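Local coordinates for D-hydantoinase (Ralstonia pickettii, PDB 1NFG), which probably hydrolyses the cyclic amide bond of D-hydantoin derivatives stereospecifically, using two zinc ions per subunit, at residues Y48-G53 and I356-F361; G8-A13 and G380-G385; E217-A222 and E245-A250; V162-T167 and L223-I228. All coordinates share one frame; numbering follows the deposited sequence.

Contact 1 of 4, residues Y48-G53 and I356-F361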
loop_
_atom_site.group_PDB
_atom_site.type_symbol
_atom_site.label_atom_id
_atom_site.label_comp_id
_atom_site.label_asym_id
_atom_site.label_seq_id
_atom_site.Cartn_x
_atom_site.Cartn_y
_atom_site.Cartn_z
ATOM N N TYR A 48 -12.748 -31.188 26.177
ATOM C CA TYR A 48 -13.217 -29.818 26.066
ATOM C C TYR A 48 -14.704 -29.843 25.734
ATOM O O TYR A 48 -15.184 -30.741 25.039
ATOM C CB TYR A 48 -12.474 -29.074 24.949
ATOM C CG TYR A 48 -11.008 -28.778 25.205
ATOM C CD1 TYR A 48 -10.595 -28.123 26.367
ATOM C CD2 TYR A 48 -10.039 -29.095 24.254
ATOM C CE1 TYR A 48 -9.258 -27.788 26.571
ATOM C CE2 TYR A 48 -8.698 -28.764 24.447
ATOM C CZ TYR A 48 -8.316 -28.109 25.606
ATOM O OH TYR A 48 -6.995 -27.766 25.790
ATOM N N VAL A 49 -15.431 -28.857 26.238
ATOM C CA VAL A 49 -16.853 -28.738 25.965
ATOM C C VAL A 49 -16.979 -27.486 25.107
ATOM O O VAL A 49 -17.090 -26.376 25.636
ATOM C CB VAL A 49 -17.662 -28.546 27.269
ATOM C CG1 VAL A 49 -19.143 -28.406 26.954
ATOM C CG2 VAL A 49 -17.415 -29.716 28.209
ATOM N N PHE A 50 -16.944 -27.671 23.786
ATOM C CA PHE A 50 -17.035 -26.564 22.826
ATOM C C PHE A 50 -18.450 -26.317 22.324
ATOM O O PHE A 50 -19.296 -27.213 22.353
ATOM C CB PHE A 50 -16.218 -26.858 21.562
ATOM C CG PHE A 50 -14.734 -26.892 21.755
ATOM C CD1 PHE A 50 -14.071 -25.868 22.426
ATOM C CD2 PHE A 50 -13.982 -27.902 21.161
ATOM C CE1 PHE A 50 -12.669 -25.848 22.491
ATOM C CE2 PHE A 50 -12.585 -27.893 21.219
ATOM C CZ PHE A 50 -11.926 -26.863 21.886
ATOM N N PRO A 51 -18.728 -25.087 21.860
ATOM C CA PRO A 51 -20.062 -24.794 21.330
ATOM C C PRO A 51 -20.103 -25.592 20.018
ATOM O O PRO A 51 -19.051 -25.890 19.447
ATOM C CB PRO A 51 -20.007 -23.291 21.070
ATOM C CG PRO A 51 -19.093 -22.800 22.126
ATOM C CD PRO A 51 -17.986 -23.838 22.116
ATOM N N GLY A 52 -21.284 -25.954 19.534
ATOM C CA GLY A 52 -21.342 -26.714 18.293
ATOM C C GLY A 52 -20.856 -25.931 17.080
ATOM O O GLY A 52 -21.123 -24.733 16.954
ATOM N N GLY A 53 -20.144 -26.608 16.183
ATOM C CA GLY A 53 -19.644 -25.949 14.990
ATOM C C GLY A 53 -20.750 -25.342 14.139
ATOM O O GLY A 53 -21.870 -25.848 14.101
ATOM N N ILE A 356 -3.084 -20.508 15.699
ATOM C CA ILE A 356 -4.262 -19.834 16.226
ATOM C C ILE A 356 -4.474 -20.286 17.675
ATOM O O ILE A 356 -4.039 -21.378 18.052
ATOM C CB ILE A 356 -5.501 -20.169 15.310
ATOM C CG1 ILE A 356 -6.479 -19.018 15.349
ATOM C CG2 ILE A 356 -6.180 -21.475 15.706
ATOM C CD1 ILE A 356 -5.944 -17.801 14.640
ATOM N N SER A 357 -5.115 -19.464 18.500
ATOM C CA SER A 357 -5.323 -19.860 19.895
ATOM C C SER A 357 -6.521 -20.794 20.079
ATOM O O SER A 357 -7.360 -20.923 19.191
ATOM C CB SER A 357 -5.503 -18.628 20.786
ATOM O OG SER A 357 -6.835 -18.151 20.759
ATOM N N LEU A 358 -6.597 -21.438 21.241
ATOM C CA LEU A 358 -7.690 -22.359 21.549
ATOM C C LEU A 358 -9.007 -21.602 21.557
ATOM O O LEU A 358 -10.038 -22.079 21.081
ATOM C CB LEU A 358 -7.475 -22.986 22.922
ATOM C CG LEU A 358 -8.574 -23.931 23.414
ATOM C CD1 LEU A 358 -8.539 -25.231 22.616
ATOM C CD2 LEU A 358 -8.363 -24.215 24.889
ATOM N N THR A 359 -8.949 -20.402 22.106
ATOM C CA THR A 359 -10.109 -19.553 22.217
ATOM C C THR A 359 -10.554 -18.993 20.860
ATOM O O THR A 359 -11.750 -18.794 20.631
ATOM C CB THR A 359 -9.805 -18.432 23.243
ATOM O OG1 THR A 359 -10.744 -18.525 24.319
ATOM C CG2 THR A 359 -9.862 -17.048 22.609
ATOM N N GLN A 360 -9.599 -18.742 19.964
ATOM C CA GLN A 360 -9.926 -18.228 18.633
ATOM C C GLN A 360 -10.567 -19.336 17.800
ATOM O O GLN A 360 -11.404 -19.071 16.941
ATOM C CB GLN A 360 -8.671 -17.717 17.922
ATOM C CG GLN A 360 -8.113 -16.432 18.503
ATOM C CD GLN A 360 -6.840 -15.978 17.811
ATOM O OE1 GLN A 360 -5.891 -16.755 17.651
ATOM N NE2 GLN A 360 -6.807 -14.710 17.406
ATOM N N PHE A 361 -10.162 -20.576 18.055
ATOM C CA PHE A 361 -10.719 -21.719 17.352
ATOM C C PHE A 361 -12.245 -21.653 17.433
ATOM O O PHE A 361 -12.936 -21.728 16.418
ATOM C CB PHE A 361 -10.232 -23.010 17.994
ATOM C CG PHE A 361 -10.955 -24.236 17.513
ATOM C CD1 PHE A 361 -10.720 -24.750 16.241
ATOM C CD2 PHE A 361 -11.869 -24.886 18.338
ATOM C CE1 PHE A 361 -11.381 -25.897 15.800
ATOM C CE2 PHE A 361 -12.533 -26.028 17.909
ATOM C CZ PHE A 361 -12.288 -26.537 16.636
#
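Leu-358, the first residue of helix 358-372, wedges its CD1 between the Phe-50 and Tyr-48 rings of strand 48-58 and turns CD2 to Tyr-48. The CD1 methyl comes to the edge of the Phe-50 ring, in the ring plane, with 3.8 Å between Leu-358 CD1 and Phe-50 CZ. The packing is densest around this buried phenyl group. CE2 of Phe-361 stands over one face, towards the rim, 3.8 Å from Phe-50 CE2, while the CB of Tyr-48 lies over the opposite face. The two phenyl rings meet obliquely, their planes inclined by 54° and their centroids 5.3 Å apart. Phe-361 reaches the strand because its CG stands anti to the backbone N (chi1 169°). Towards solvent the contact thins out: Tyr-48 and Leu-358 are both partly exposed, come at each other from opposite directions and meet mainly at their ends, Leu-358 CD2 being 3.9 Å from Tyr-48 OH. No hydrogen bond crosses the contact. The capping box of Ser-357 and Gln-360 opens the helix: Gln-360 N donates to Ser-357 OG (2.9 Å), and Gln-360 OE1 accepts from Ser-357 N (2.9 Å, 172°) on a lone pair in its carbonyl plane. Val-11 and Trp-393, from the flanking strands, extend the apolar cluster. The helix thus packs on the strand that runs into the zinc ligands His-57 and His-59, the His-x-His motif characteristic of amidohydrolases.

Contact 2 of 4, residues G8-A13 and G380-G385; sequences GTIVTA and GTIAVG
Ile-382 packs against Ile-10 and Thr-12 of strand 8-12 through its CB and one branch. Its CB lies 3.8 Å from Thr-12 CG2, a methyl that also sits 3.7 Å from the backbone Ile-382 O. From CB the short branch, CG2, runs to the like methyl of Ile-10, with 3.9 Å between Ile-382 CG2 and Ile-10 CG2. The longer branch, CG1 to CD1, is extended (chi2 177°) and leaves strand 8-12 for the next strand, where the side chain touches Val-49 and Pro-51. Leu-21 and Ile-28 also border this isoleucine, which is buried. Thr-12 offers its methyl because CG2 is anti to the carbonyl carbon; its hydroxyl turns instead to a weak hydrogen bond with Asp-14 N. The meeting is apolar but for the Ile-382 carbonyl against the Thr-12 methyl, and no hydrogen bond joins 8-13 to 380-385. The loop is fixed beside it, Gly-380 O being hydrogen-bonded to Thr-367 OG1. At the end of the strand Ala-13 O is hydrogen-bonded to Lys-371 NZ of the second subunit, which places the contact next to a subunit interface. Bringing N-terminal and C-terminal parts of the chain together fits the beta-sandwich domain that accompanies the barrel in hydantoinases and dihydropyrimidinases.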
loop_
_atom_site.group_PDB
_atom_site.type_symbol
_atom_site.label_atom_id
_atom_site.label_comp_id
_atom_site.label_asym_id
_atom_site.label_seq_id
_atom_site.Cartn_x
_atom_site.Cartn_y
_atom_site.Cartn_z
ATOM N N GLY A 8 -15.738 -31.606 32.585
ATOM C CA GLY A 8 -15.165 -31.095 31.360
ATOM C C GLY A 8 -14.712 -29.661 31.502
ATOM O O GLY A 8 -15.023 -28.986 32.491
ATOM N N THR A 9 -13.965 -29.199 30.509
ATOM C CA THR A 9 -13.483 -27.830 30.498
ATOM C C THR A 9 -14.261 -27.083 29.425
ATOM O O THR A 9 -14.074 -27.317 28.233
ATOM C CB THR A 9 -11.979 -27.771 30.174
ATOM O OG1 THR A 9 -11.259 -28.556 31.131
ATOM C CG2 THR A 9 -11.477 -26.335 30.227
ATOM N N ILE A 10 -15.151 -26.201 29.861
ATOM C CA ILE A 10 -15.958 -25.416 28.944
ATOM C C ILE A 10 -15.092 -24.356 28.273
ATOM O O ILE A 10 -14.558 -23.452 28.931
ATOM C CB ILE A 10 -17.114 -24.715 29.680
ATOM C CG1 ILE A 10 -18.000 -25.762 30.362
ATOM C CG2 ILE A 10 -17.912 -23.852 28.701
ATOM C CD1 ILE A 10 -19.095 -25.165 31.239
ATOM N N VAL A 11 -14.959 -24.471 26.958
ATOM C CA VAL A 11 -14.165 -23.530 26.194
ATOM C C VAL A 11 -15.023 -22.737 25.215
ATOM O O VAL A 11 -15.451 -23.258 24.188
ATOM C CB VAL A 11 -13.057 -24.255 25.402
ATOM C CG1 VAL A 11 -12.190 -23.242 24.669
ATOM C CG2 VAL A 11 -12.209 -25.097 26.344
ATOM N N THR A 12 -15.297 -21.485 25.551
ATOM C CA THR A 12 -16.058 -20.619 24.667
ATOM C C THR A 12 -15.024 -19.675 24.069
ATOM O O THR A 12 -13.844 -19.776 24.386
ATOM C CB THR A 12 -17.126 -19.802 25.421
ATOM O OG1 THR A 12 -16.503 -18.959 26.399
ATOM C CG2 THR A 12 -18.111 -20.731 26.095
ATOM N N ALA A 13 -15.452 -18.764 23.206
ATOM C CA ALA A 13 -14.514 -17.842 22.582
ATOM C C ALA A 13 -13.894 -16.910 23.616
ATOM O O ALA A 13 -12.763 -16.462 23.453
ATOM C CB ALA A 13 -15.213 -17.039 21.494
ATOM N N GLY A 380 -24.003 -20.558 18.635
ATOM C CA GLY A 380 -22.695 -19.939 18.755
ATOM C C GLY A 380 -21.800 -20.260 19.937
ATOM O O GLY A 380 -20.674 -20.713 19.748
ATOM N N THR A 381 -22.270 -20.015 21.153
ATOM C CA THR A 381 -21.446 -20.277 22.324
ATOM C C THR A 381 -22.065 -21.285 23.262
ATOM O O THR A 381 -22.876 -22.120 22.865
ATOM C CB THR A 381 -21.222 -19.005 23.148
ATOM O OG1 THR A 381 -22.491 -18.447 23.497
ATOM C CG2 THR A 381 -20.441 -17.986 22.360
ATOM N N ILE A 382 -21.651 -21.187 24.520
ATOM C CA ILE A 382 -22.139 -22.037 25.587
ATOM C C ILE A 382 -22.395 -21.117 26.764
ATOM O O ILE A 382 -21.488 -20.773 27.518
ATOM C CB ILE A 382 -21.114 -23.113 25.976
ATOM C CG1 ILE A 382 -20.967 -24.110 24.829
ATOM C CG2 ILE A 382 -21.555 -23.811 27.252
ATOM C CD1 ILE A 382 -19.942 -25.173 25.076
ATOM N N ALA A 383 -23.644 -20.696 26.884
ATOM C CA ALA A 383 -24.064 -19.803 27.947
ATOM C C ALA A 383 -25.483 -20.187 28.362
ATOM O O ALA A 383 -26.135 -20.998 27.703
ATOM C CB ALA A 383 -24.023 -18.356 27.454
ATOM N N VAL A 384 -25.962 -19.620 29.458
ATOM C CA VAL A 384 -27.302 -19.941 29.894
ATOM C C VAL A 384 -28.277 -19.322 28.912
ATOM O O VAL A 384 -28.290 -18.110 28.714
ATOM C CB VAL A 384 -27.566 -19.418 31.312
ATOM C CG1 VAL A 384 -29.042 -19.537 31.648
ATOM C CG2 VAL A 384 -26.741 -20.217 32.295
ATOM N N GLY A 385 -29.082 -20.170 28.289
ATOM C CA GLY A 385 -30.050 -19.694 27.321
ATOM C C GLY A 385 -29.719 -20.195 25.930
ATOM O O GLY A 385 -30.551 -20.151 25.031
#

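Contact 3 of 4, residues E217-A222 and E245-A250; sequences EATARA and EEVMRA
Glu-246 lays its side chain alongside the methyl of Ala-220, so that most of its length overlaps this one atom. Ala-220 CB is 3.9 Å from Glu-246 CG, 3.7 Å from Glu-246 CD and 3.5 Å from Glu-246 OE1. A bend at chi2 (-64°) folds the chain back and brings the carboxylate beside the alanine. Next to this, Thr-219 CG2 fits between two residues of the other helix, 3.9 Å from Val-247 CG2 and 4.1 Å from Glu-246 CB. The hydroxyl of Thr-219 takes no part, being hydrogen-bonded to Glu-215 O one turn back in its own helix. Small residues on 217-222 suit the closeness of the axes of segments 217-222 and 245-250, 8.9 Å apart at closest, with a signed crossing angle of -19° and both running the same way. The pair belongs to the outer helices of the barrel, and the Thr-219 side chain is about 7 Å from that of the zinc ligand His-237. On the far side of 217-222, Arg-221 grips the carboxylate of Glu-217 side-on, NE to one oxygen and NH2 to the other. Glu-246 OE2 forms a salt bridge with Arg-249 NH1 of the third subunit, whereas OE1 has a weak one, 3.4 Å, to Arg-249 NH1 of its own chain. Glu-246 therefore packs against Ala-220 while its charge is shared between these two arginines, which probably keep the buried carboxylate ionised.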
loop_
_atom_site.group_PDB
_atom_site.type_symbol
_atom_site.label_atom_id
_atom_site.label_comp_id
_atom_site.label_asym_id
_atom_site.label_seq_id
_atom_site.Cartn_x
_atom_site.Cartn_y
_atom_site.Cartn_z
ATOM N N GLU A 217 -9.093 -8.739 -8.583
ATOM C CA GLU A 217 -9.860 -7.727 -9.305
ATOM C C GLU A 217 -11.334 -7.758 -8.902
ATOM O O GLU A 217 -11.882 -6.754 -8.441
ATOM C CB GLU A 217 -9.712 -7.947 -10.819
ATOM C CG GLU A 217 -10.308 -6.849 -11.706
ATOM C CD GLU A 217 -11.822 -6.806 -11.652
ATOM O OE1 GLU A 217 -12.456 -7.827 -12.005
ATOM O OE2 GLU A 217 -12.377 -5.754 -11.252
ATOM N N ALA A 218 -11.969 -8.917 -9.065
ATOM C CA ALA A 218 -13.382 -9.072 -8.729
ATOM C C ALA A 218 -13.640 -8.657 -7.288
ATOM O O ALA A 218 -14.603 -7.935 -6.991
ATOM C CB ALA A 218 -13.808 -10.509 -8.947
ATOM N N THR A 219 -12.775 -9.110 -6.389
ATOM C CA THR A 219 -12.918 -8.756 -4.987
ATOM C C THR A 219 -12.957 -7.233 -4.848
ATOM O O THR A 219 -13.885 -6.664 -4.260
ATOM C CB THR A 219 -11.752 -9.324 -4.172
ATOM O OG1 THR A 219 -11.770 -10.758 -4.256
ATOM C CG2 THR A 219 -11.860 -8.894 -2.717
ATOM N N ALA A 220 -11.963 -6.567 -5.422
ATOM C CA ALA A 220 -11.899 -5.118 -5.335
ATOM C C ALA A 220 -13.150 -4.452 -5.894
ATOM O O ALA A 220 -13.701 -3.532 -5.279
ATOM C CB ALA A 220 -10.665 -4.612 -6.050
ATOM N N ARG A 221 -13.601 -4.921 -7.056
ATOM C CA ARG A 221 -14.790 -4.364 -7.702
ATOM C C ARG A 221 -16.023 -4.491 -6.802
ATOM O O ARG A 221 -16.754 -3.515 -6.576
ATOM C CB ARG A 221 -15.020 -5.080 -9.040
ATOM C CG ARG A 221 -16.223 -4.607 -9.852
ATOM C CD ARG A 221 -15.903 -4.689 -11.342
ATOM N NE ARG A 221 -15.301 -5.966 -11.723
ATOM C CZ ARG A 221 -15.995 -7.053 -12.050
ATOM N NH1 ARG A 221 -17.329 -7.020 -12.051
ATOM N NH2 ARG A 221 -15.358 -8.179 -12.365
ATOM N N ALA A 222 -16.248 -5.693 -6.281
ATOM C CA ALA A 222 -17.387 -5.915 -5.407
ATOM C C ALA A 222 -17.321 -4.932 -4.234
ATOM O O ALA A 222 -18.291 -4.229 -3.937
ATOM C CB ALA A 222 -17.384 -7.355 -4.904
ATOM N N GLU A 245 -5.604 -8.589 0.297
ATOM C CA GLU A 245 -5.137 -7.216 0.325
ATOM C C GLU A 245 -6.238 -6.224 -0.048
ATOM O O GLU A 245 -6.345 -5.147 0.554
ATOM C CB GLU A 245 -3.951 -7.044 -0.615
ATOM C CG GLU A 245 -3.245 -5.720 -0.428
ATOM C CD GLU A 245 -2.036 -5.574 -1.329
ATOM O OE1 GLU A 245 -1.302 -6.577 -1.520
ATOM O OE2 GLU A 245 -1.814 -4.449 -1.831
ATOM N N GLU A 246 -7.054 -6.578 -1.037
ATOM C CA GLU A 246 -8.136 -5.696 -1.459
ATOM C C GLU A 246 -9.169 -5.567 -0.342
ATOM O O GLU A 246 -9.718 -4.486 -0.110
ATOM C CB GLU A 246 -8.800 -6.236 -2.726
ATOM C CG GLU A 246 -7.890 -6.295 -3.952
ATOM C CD GLU A 246 -7.415 -4.926 -4.416
ATOM O OE1 GLU A 246 -7.983 -3.906 -3.972
ATOM O OE2 GLU A 246 -6.477 -4.876 -5.237
ATOM N N VAL A 247 -9.441 -6.675 0.344
ATOM C CA VAL A 247 -10.402 -6.661 1.445
ATOM C C VAL A 247 -9.874 -5.686 2.481
ATOM O O VAL A 247 -10.591 -4.813 2.986
ATOM C CB VAL A 247 -10.534 -8.060 2.088
ATOM C CG1 VAL A 247 -11.321 -7.976 3.387
ATOM C CG2 VAL A 247 -11.216 -9.011 1.107
ATOM N N MET A 248 -8.594 -5.838 2.778
ATOM C CA MET A 248 -7.942 -4.983 3.747
ATOM C C MET A 248 -8.007 -3.508 3.340
ATOM O O MET A 248 -8.317 -2.639 4.170
ATOM C CB MET A 248 -6.501 -5.444 3.930
ATOM C CG MET A 248 -6.162 -5.763 5.365
ATOM S SD MET A 248 -7.243 -6.988 6.135
ATOM C CE MET A 248 -6.095 -8.396 6.225
ATOM N N ARG A 249 -7.739 -3.216 2.068
ATOM C CA ARG A 249 -7.787 -1.825 1.614
ATOM C C ARG A 249 -9.197 -1.273 1.776
ATOM O O ARG A 249 -9.385 -0.129 2.191
ATOM C CB ARG A 249 -7.333 -1.708 0.152
ATOM C CG ARG A 249 -5.916 -2.207 -0.079
ATOM C CD ARG A 249 -5.515 -2.212 -1.536
ATOM N NE ARG A 249 -5.112 -0.891 -2.001
ATOM C CZ ARG A 249 -5.688 -0.254 -3.014
ATOM N NH1 ARG A 249 -6.696 -0.818 -3.671
ATOM N NH2 ARG A 249 -5.257 0.947 -3.367
ATOM N N ALA A 250 -10.189 -2.098 1.460
ATOM C CA ALA A 250 -11.580 -1.690 1.586
ATOM C C ALA A 250 -11.881 -1.359 3.052
ATOM O O ALA A 250 -12.461 -0.307 3.356
ATOM C CB ALA A 250 -12.488 -2.802 1.097
#

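Contact 4 of 4, residues V162-T167 and L223-I228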
loop_
_atom_site.group_PDB
_atom_site.type_symbol
_atom_site.label_atom_id
_atom_site.label_comp_id
_atom_site.label_asym_id
_atom_site.label_seq_id
_atom_site.Cartn_x
_atom_site.Cartn_y
_atom_site.Cartn_z
ATOM N N VAL A 162 -24.554 -4.159 -12.540
ATOM C CA VAL A 162 -25.897 -3.578 -12.446
ATOM C C VAL A 162 -26.726 -4.397 -11.461
ATOM O O VAL A 162 -27.446 -3.851 -10.622
ATOM C CB VAL A 162 -26.624 -3.584 -13.816
ATOM C CG1 VAL A 162 -28.032 -3.023 -13.661
ATOM C CG2 VAL A 162 -25.830 -2.778 -14.830
ATOM N N THR A 163 -26.609 -5.716 -11.578
ATOM C CA THR A 163 -27.321 -6.638 -10.706
ATOM C C THR A 163 -26.816 -6.485 -9.272
ATOM O O THR A 163 -27.600 -6.222 -8.354
ATOM C CB THR A 163 -27.114 -8.091 -11.176
ATOM O OG1 THR A 163 -27.665 -8.244 -12.493
ATOM C CG2 THR A 163 -27.786 -9.068 -10.219
ATOM N N LEU A 164 -25.503 -6.639 -9.099
ATOM C CA LEU A 164 -24.855 -6.515 -7.793
ATOM C C LEU A 164 -25.261 -5.216 -7.088
ATOM O O LEU A 164 -25.563 -5.210 -5.892
ATOM C CB LEU A 164 -23.332 -6.576 -7.967
ATOM C CG LEU A 164 -22.434 -6.501 -6.728
ATOM C CD1 LEU A 164 -22.975 -7.399 -5.625
ATOM C CD2 LEU A 164 -21.018 -6.917 -7.113
ATOM N N LEU A 165 -25.280 -4.120 -7.834
ATOM C CA LEU A 165 -25.673 -2.836 -7.278
ATOM C C LEU A 165 -27.141 -2.869 -6.838
ATOM O O LEU A 165 -27.502 -2.285 -5.811
ATOM C CB LEU A 165 -25.458 -1.737 -8.318
ATOM C CG LEU A 165 -24.016 -1.249 -8.501
ATOM C CD1 LEU A 165 -23.822 -0.642 -9.882
ATOM C CD2 LEU A 165 -23.702 -0.240 -7.407
ATOM N N LYS A 166 -27.990 -3.544 -7.613
ATOM C CA LYS A 166 -29.405 -3.634 -7.271
ATOM C C LYS A 166 -29.574 -4.499 -6.034
ATOM O O LYS A 166 -30.400 -4.202 -5.166
ATOM C CB LYS A 166 -30.216 -4.209 -8.440
ATOM C CG LYS A 166 -30.590 -3.153 -9.467
ATOM C CD LYS A 166 -31.528 -3.662 -10.555
ATOM C CE LYS A 166 -30.810 -4.500 -11.598
ATOM N NZ LYS A 166 -31.651 -4.660 -12.819
ATOM N N THR A 167 -28.780 -5.567 -5.960
ATOM C CA THR A 167 -28.815 -6.472 -4.818
ATOM C C THR A 167 -28.293 -5.741 -3.581
ATOM O O THR A 167 -28.900 -5.816 -2.515
ATOM C CB THR A 167 -27.950 -7.715 -5.066
ATOM O OG1 THR A 167 -28.411 -8.386 -6.242
ATOM C CG2 THR A 167 -28.037 -8.672 -3.892
ATOM N N LEU A 223 -16.165 -4.864 -3.581
ATOM C CA LEU A 223 -16.003 -3.966 -2.444
ATOM C C LEU A 223 -16.230 -2.509 -2.839
ATOM O O LEU A 223 -16.798 -1.729 -2.067
ATOM C CB LEU A 223 -14.613 -4.159 -1.826
ATOM C CG LEU A 223 -14.401 -5.559 -1.233
ATOM C CD1 LEU A 223 -12.933 -5.811 -0.945
ATOM C CD2 LEU A 223 -15.228 -5.694 0.020
ATOM N N ALA A 224 -15.794 -2.145 -4.042
ATOM C CA ALA A 224 -15.973 -0.783 -4.540
ATOM C C ALA A 224 -17.465 -0.491 -4.706
ATOM O O ALA A 224 -17.959 0.581 -4.329
ATOM C CB ALA A 224 -15.254 -0.619 -5.868
ATOM N N LEU A 225 -18.179 -1.458 -5.278
ATOM C CA LEU A 225 -19.617 -1.325 -5.481
ATOM C C LEU A 225 -20.317 -1.212 -4.132
ATOM O O LEU A 225 -21.247 -0.414 -3.964
ATOM C CB LEU A 225 -20.150 -2.528 -6.271
ATOM C CG LEU A 225 -20.338 -2.349 -7.787
ATOM C CD1 LEU A 225 -19.613 -1.099 -8.297
ATOM C CD2 LEU A 225 -19.851 -3.606 -8.502
ATOM N N ALA A 226 -19.868 -2.009 -3.165
ATOM C CA ALA A 226 -20.448 -1.959 -1.826
ATOM C C ALA A 226 -20.218 -0.553 -1.265
ATOM O O ALA A 226 -21.103 0.029 -0.638
ATOM C CB ALA A 226 -19.800 -3.001 -0.934
ATOM N N GLU A 227 -19.033 -0.003 -1.510
ATOM C CA GLU A 227 -18.704 1.337 -1.041
ATOM C C GLU A 227 -19.645 2.377 -1.640
ATOM O O GLU A 227 -20.111 3.281 -0.938
ATOM C CB GLU A 227 -17.265 1.702 -1.417
ATOM C CG GLU A 227 -16.729 2.904 -0.655
ATOM C CD GLU A 227 -15.313 3.280 -1.056
ATOM O OE1 GLU A 227 -14.537 2.387 -1.469
ATOM O OE2 GLU A 227 -14.969 4.475 -0.939
ATOM N N ILE A 228 -19.906 2.253 -2.943
ATOM C CA ILE A 228 -20.788 3.179 -3.665
ATOM C C ILE A 228 -22.209 3.134 -3.118
ATOM O O ILE A 228 -22.817 4.172 -2.860
ATOM C CB ILE A 228 -20.844 2.846 -5.182
ATOM C CG1 ILE A 228 -19.467 3.055 -5.815
ATOM C CG2 ILE A 228 -21.886 3.716 -5.874
ATOM C CD1 ILE A 228 -19.019 4.496 -5.820
#
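Leu-225 carries the apolar part of the contact, meeting two successive leucines of helix 161-174. Its CD2 methyl touches that of Leu-164, with 3.8 Å between Leu-225 CD2 and Leu-164 CD2. Leu-225 CG, the branch point, lies 3.9 Å from Leu-165 CG and 4.0 Å from Leu-165 CD2, the two side chains crossing at about a right angle. In Leu-164, CG anti to the backbone N (chi1 -178°) sends CD2 to Leu-225 CD2. All three leucines are buried. Hydrogen bonding runs within the helices and not between them: Thr-163 O accepts from both Thr-167 N (2.7 Å) and Thr-167 OG1 (3.1 Å), the hydroxyl coming in from above the carbonyl plane. A salt bridge from Glu-227 OE1 to Arg-253 NE leads to helix 241-253. Subunit packing adds a further apolar layer, since Leu-165 lies on Ala-187 and Ile-228 on Leu-191, both of the third subunit. Inwards, Leu-164 rests on Val-178 of strand 178-180 and Leu-223 on Ile-233 and Ile-235 of strand 233-235, so the two helices sit side by side over adjacent parallel strands of the barrel.

How the contacts relate
From the N terminus, residues 8-13 open the widest loop, closed by contact 2 only when the chain returns at 380-385. Nested inside it, contact 1 joins 48-53 to 356-361; the two touch, since strands 8-12 and 48-58 are neighbours and Thr-359 OG1 probably bonds to Ala-13 O. Contacts 3 and 4 both lie within these loops and cross each other: 162-167 comes first, then 217-222 and 223-228, consecutive on helix 212-229, and finally 245-250. Leu-223 packs against Val-247 and Ala-250, linking the pair. Contacts 1 and 2 thus bring early strands to late segments, while contacts 3 and 4 tie three barrel helices together beside the third subunit.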